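Long-range contacts in transcriptional regulator, TetR family (Vibrio parahaemolyticus, PDB 3HE0), which probably binds regulatory DNA through an N-terminal helix-turn-helix domain and controls transcription, as other TetR-family regulators do: residues Ala73-Val78 / Thr90-Ile95; Leu84-Tyr88 / Arg136-Gly141. All blocks are in the same frame, centred on the assembly; numbering follows the deposited sequence.

Contact 1 of 2, residues Ala73-Val78 / Thr90-Ile95; sequences AVQAGV and TMWLNI
Asn94 reaches from helix 84-97 to the end of helix 55-74 and grips two backbone carbonyls through a single nitrogen. Its ND2 donates to Val74 O at 3.0 Å in a nearly straight bond, N-H...O angle 173°, and to Ala76 O at 2.8 Å in a more bent one. Both acceptors lie in or close to the plane of the amide, as the two hydrogens of ND2 require, but they are met differently. Ala76 O is approached in its own carbonyl plane on a lone pair, whereas at Val74 O the donor stands well above the carbonyl plane. The two bonds together fix the rotation of the amide and pin both the helix end, at Val74, and the type II turn Gln75-Val78, at Ala76, to helix 84-97; within this turn Gly77 has a positive phi.

Selenomethionine Met91 runs out fully extended from CG, which rests on Val74 O at 3.3 Å. Val78 crosses it at about a right angle, and both of its methyls meet Met91 CE, Val78 CG2 tightly at 3.5 Å. From another side the aliphatic CG of Gln75 also reaches Met91 CE. Thr90 keeps CG2 anti to its backbone N, which turns this methyl to Ala76 O and Val78 CG2, while OG1 bonds back to Glu86 O. At the far end, Val74 and Ile95 lie side by side and point the same way, Val74 CG2 being 4.1 Å from Ile95 CG1.

Beyond the pair, Met91 touches Gln133 and Val134 of helix 132-143, and Met91 and Ile95 both pack on Phe160 of helix 160-171. The contact thus joins the C-terminal end of the long helix 55-74 to helix 84-97, beside these two further helices.

Contact 2 of 2, residues Leu84-Tyr88 / Arg136-Gly141; sequences LKERY and RLFNQG. Unlike the reference sequence in segment 84-88: Arg87 (reference Cys).
The helical segments 84-88 and 136-141 run nearly antiparallel, their axes 10.4 Å apart at closest approach and at an angle of 154°, and Leu84 and Leu137 are the residues whose CA atoms come nearest. The two methyls of Leu84 are shared between Gly141 and Leu137, one turn apart. CD1 lies against the backbone of Gly141, 3.4 Å from its CA, where the glycine has no side chain to hold it off; CD2 meets Leu137 CD1, also at 3.4 Å. Both approaches are tighter than usual for carbon atoms, and the two leucine side chains slant across each other.

Leu137 is turned with CG anti to the backbone N, chi1 171°, which carries its fork in between Leu84 and Tyr88. While CD1 takes the Leu84 side, CD2 comes to the edge of the Tyr88 ring, 4.2 Å from CD1 of the tyrosine. Beyond the contact the Tyr88 hydroxyl is hydrogen-bonded to Ser189 OG.

Arg87 closes another side with a polar contact. Its chain bends at chi3 and meets the extended Gln140 at about a right angle, the guanidinium and amide planes being 43° apart. Gln140 OE1 sits at the guanidinium edge and accepts two weak bonds, from Arg87 NH1 at 2.9 Å and from NH2 at 3.2 Å. Each end is steadied by another partner: Arg87 NE bonds to Met82 O, and Gln140 NE2 to Glu144 OE2.

Buried leucines and an aromatic ring, bordered by an arginine-glutamine pair, make this an antiparallel helix-helix interface within the all-helical C-terminal domain characteristic of TetR-family regulators, the part that in relatives commonly serves ligand binding and dimerisation.

How the contacts relate
Contacts 1 and 2 lie about 12 Å apart, centre to centre, and share helix 84-97: its first turn serves contact 2, the following turns contact 1. Their segments alternate along the chain, in the order 73-78, 84-88, 90-95 and 136-141. They also touch directly, Val78 CG1 packing on Arg87 CG at 3.8 Å. One helix is thereby joined both to the end of helix 55-74 and to helix 132-143 of the C-terminal domain. Since helix 55-74 leads back toward the predicted helix-turn-helix region, these contacts are consistent with coupling between the DNA-binding and C-terminal parts through helix 55-74, as proposed for other TetR-family proteins.

Contact 1 of 2, residues Ala73-Val78 / Thr90-Ile95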
# COMPACT_ATOMS: atom_id res chain seq x y z
N ALA A 73 9.31 12.27 -9.50
CA ALA A 73 7.97 12.34 -10.05
C ALA A 73 7.03 13.12 -9.05
O ALA A 73 6.36 14.10 -9.40
CB ALA A 73 7.46 10.96 -10.34
N VAL A 74 7.07 12.72 -7.78
CA VAL A 74 6.26 13.34 -6.75
C VAL A 74 6.50 14.84 -6.69
O VAL A 74 5.58 15.62 -6.48
CB VAL A 74 6.56 12.74 -5.39
CG1 VAL A 74 5.87 13.58 -4.28
CG2 VAL A 74 6.10 11.29 -5.35
N GLN A 75 7.74 15.26 -6.88
CA GLN A 75 8.08 16.66 -6.70
C GLN A 75 8.10 17.48 -7.99
O GLN A 75 8.47 18.65 -7.96
CB GLN A 75 9.38 16.75 -5.90
CG GLN A 75 9.15 16.19 -4.47
CD GLN A 75 10.44 15.85 -3.72
OE1 GLN A 75 10.69 16.34 -2.62
NE2 GLN A 75 11.26 15.02 -4.34
N ALA A 76 7.66 16.89 -9.10
CA ALA A 76 7.76 17.53 -10.40
C ALA A 76 6.85 18.75 -10.45
O ALA A 76 5.69 18.69 -10.05
CB ALA A 76 7.42 16.54 -11.54
N GLY A 77 7.39 19.87 -10.92
CA GLY A 77 6.64 21.10 -11.02
C GLY A 77 6.46 21.86 -9.73
O GLY A 77 5.81 22.89 -9.71
N VAL A 78 7.00 21.36 -8.62
CA VAL A 78 6.87 22.11 -7.38
C VAL A 78 7.95 23.17 -7.33
O VAL A 78 9.11 22.88 -7.60
CB VAL A 78 7.02 21.21 -6.16
CG1 VAL A 78 6.93 22.02 -4.89
CG2 VAL A 78 5.96 20.13 -6.19
N THR A 90 -0.16 20.04 -6.06
CA THR A 90 0.66 19.57 -7.16
C THR A 90 1.18 18.16 -6.88
O THR A 90 1.03 17.25 -7.69
CB THR A 90 1.86 20.54 -7.44
OG1 THR A 90 1.36 21.86 -7.67
CG2 THR A 90 2.65 20.12 -8.66
N MSE A 91 1.81 17.99 -5.72
CA MSE A 91 2.39 16.71 -5.35
C MSE A 91 1.30 15.65 -5.23
O MSE A 91 1.50 14.51 -5.64
CB MSE A 91 3.15 16.83 -4.03
CG MSE A 91 4.42 17.64 -4.17
SE MSE A 91 5.28 17.91 -2.44
CE MSE A 91 6.87 18.86 -3.06
N TRP A 92 0.16 16.03 -4.67
CA TRP A 92 -0.95 15.08 -4.49
C TRP A 92 -1.34 14.54 -5.85
O TRP A 92 -1.51 13.35 -6.03
CB TRP A 92 -2.14 15.79 -3.81
CG TRP A 92 -3.16 14.89 -3.23
CD1 TRP A 92 -3.37 14.63 -1.90
CD2 TRP A 92 -4.14 14.14 -3.95
NE1 TRP A 92 -4.43 13.76 -1.75
CE2 TRP A 92 -4.91 13.45 -3.00
CE3 TRP A 92 -4.46 14.00 -5.30
CZ2 TRP A 92 -5.95 12.62 -3.36
CZ3 TRP A 92 -5.49 13.18 -5.65
CH2 TRP A 92 -6.23 12.50 -4.69
N LEU A 93 -1.45 15.43 -6.84
CA LEU A 93 -1.85 15.04 -8.20
C LEU A 93 -0.74 14.30 -8.94
O LEU A 93 -1.00 13.39 -9.72
CB LEU A 93 -2.28 16.27 -9.02
CG LEU A 93 -3.68 16.78 -8.70
CD1 LEU A 93 -3.97 18.08 -9.47
CD2 LEU A 93 -4.75 15.74 -9.01
N ASN A 94 0.51 14.67 -8.69
CA ASN A 94 1.61 13.84 -9.20
C ASN A 94 1.50 12.41 -8.65
O ASN A 94 1.76 11.43 -9.35
CB ASN A 94 2.99 14.44 -8.83
CG ASN A 94 3.30 15.74 -9.57
OD1 ASN A 94 2.76 16.00 -10.62
ND2 ASN A 94 4.20 16.56 -9.01
N ILE A 95 1.15 12.28 -7.38
CA ILE A 95 1.05 10.95 -6.80
C ILE A 95 -0.07 10.20 -7.51
O ILE A 95 0.09 9.05 -7.86
CB ILE A 95 0.84 10.94 -5.26
CG1 ILE A 95 2.10 11.41 -4.54
CG2 ILE A 95 0.45 9.52 -4.74
CD1 ILE A 95 1.84 11.85 -3.07

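Contact 2 of 2, residues Leu84-Tyr88 / Arg136-Gly141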
# COMPACT_ATOMS: atom_id res chain seq x y z
N LEU A 84 1.48 27.21 0.04
CA LEU A 84 1.54 25.88 0.64
C LEU A 84 0.57 24.95 -0.05
O LEU A 84 0.95 23.90 -0.54
CB LEU A 84 1.20 25.92 2.14
CG LEU A 84 2.31 26.16 3.16
CD1 LEU A 84 1.73 25.87 4.50
CD2 LEU A 84 3.52 25.31 2.92
N LYS A 85 -0.70 25.37 -0.09
CA LYS A 85 -1.77 24.50 -0.58
C LYS A 85 -1.59 24.09 -2.04
O LYS A 85 -2.02 23.01 -2.44
CB LYS A 85 -3.14 25.11 -0.36
CG LYS A 85 -4.31 24.12 -0.53
CD LYS A 85 -5.57 24.67 0.14
CE LYS A 85 -6.81 23.86 -0.13
NZ LYS A 85 -7.90 24.39 0.72
N GLU A 86 -0.93 24.92 -2.82
CA GLU A 86 -0.73 24.65 -4.22
C GLU A 86 0.40 23.68 -4.38
O GLU A 86 0.35 22.80 -5.25
CB GLU A 86 -0.43 25.95 -4.99
CG GLU A 86 -0.17 25.74 -6.48
CD GLU A 86 -1.21 24.79 -7.14
OE1 GLU A 86 -2.44 24.88 -6.86
OE2 GLU A 86 -0.77 23.92 -7.94
N ARG A 87 1.46 23.85 -3.59
CA ARG A 87 2.50 22.82 -3.56
C ARG A 87 1.88 21.47 -3.15
O ARG A 87 2.18 20.44 -3.74
CB ARG A 87 3.63 23.19 -2.60
CG ARG A 87 4.47 24.35 -3.08
CD ARG A 87 5.64 24.56 -2.16
NE ARG A 87 5.36 25.62 -1.21
CZ ARG A 87 5.94 25.76 -0.02
NH1 ARG A 87 5.59 26.77 0.75
NH2 ARG A 87 6.84 24.89 0.42
N TYR A 88 1.02 21.49 -2.15
CA TYR A 88 0.35 20.27 -1.69
C TYR A 88 -0.44 19.64 -2.84
O TYR A 88 -0.28 18.45 -3.14
CB TYR A 88 -0.54 20.55 -0.48
CG TYR A 88 -1.29 19.33 -0.02
CD1 TYR A 88 -0.70 18.40 0.82
CD2 TYR A 88 -2.58 19.07 -0.45
CE1 TYR A 88 -1.39 17.25 1.23
CE2 TYR A 88 -3.28 17.93 -0.03
CZ TYR A 88 -2.68 17.03 0.80
OH TYR A 88 -3.35 15.91 1.21
N ARG A 136 9.97 20.15 3.27
CA ARG A 136 9.96 21.61 3.34
C ARG A 136 8.52 22.12 3.42
O ARG A 136 8.23 23.02 4.23
CB ARG A 136 10.70 22.24 2.17
CG ARG A 136 11.21 23.63 2.48
CD ARG A 136 11.86 24.23 1.25
NE ARG A 136 12.80 25.32 1.54
CZ ARG A 136 14.04 25.17 2.04
NH1 ARG A 136 14.82 26.24 2.24
NH2 ARG A 136 14.51 23.95 2.35
N LEU A 137 7.63 21.52 2.62
CA LEU A 137 6.19 21.78 2.74
C LEU A 137 5.70 21.60 4.19
O LEU A 137 5.11 22.50 4.78
CB LEU A 137 5.40 20.85 1.80
CG LEU A 137 3.88 20.88 1.98
CD1 LEU A 137 3.24 22.19 1.50
CD2 LEU A 137 3.22 19.74 1.27
N PHE A 138 5.93 20.43 4.75
CA PHE A 138 5.37 20.13 6.08
C PHE A 138 6.05 21.02 7.16
O PHE A 138 5.38 21.55 8.06
CB PHE A 138 5.54 18.64 6.42
CG PHE A 138 4.64 17.71 5.64
CD1 PHE A 138 3.28 17.99 5.43
CD2 PHE A 138 5.14 16.52 5.12
CE1 PHE A 138 2.47 17.12 4.70
CE2 PHE A 138 4.31 15.63 4.40
CZ PHE A 138 2.99 15.93 4.20
N ASN A 139 7.37 21.21 7.05
CA ASN A 139 8.08 22.08 8.00
C ASN A 139 7.57 23.50 7.92
O ASN A 139 7.30 24.12 8.95
CB ASN A 139 9.59 22.07 7.80
CG ASN A 139 10.21 20.74 8.16
OD1 ASN A 139 9.67 19.97 8.97
ND2 ASN A 139 11.35 20.45 7.57
N GLN A 140 7.40 23.99 6.71
CA GLN A 140 6.96 25.35 6.53
C GLN A 140 5.55 25.54 7.05
O GLN A 140 5.24 26.50 7.78
CB GLN A 140 7.05 25.74 5.07
CG GLN A 140 6.79 27.18 4.85
CD GLN A 140 7.07 27.62 3.44
OE1 GLN A 140 7.77 26.94 2.68
NE2 GLN A 140 6.52 28.78 3.07
N GLY A 141 4.69 24.59 6.70
CA GLY A 141 3.34 24.58 7.21
C GLY A 141 3.26 24.59 8.71
O GLY A 141 2.41 25.29 9.26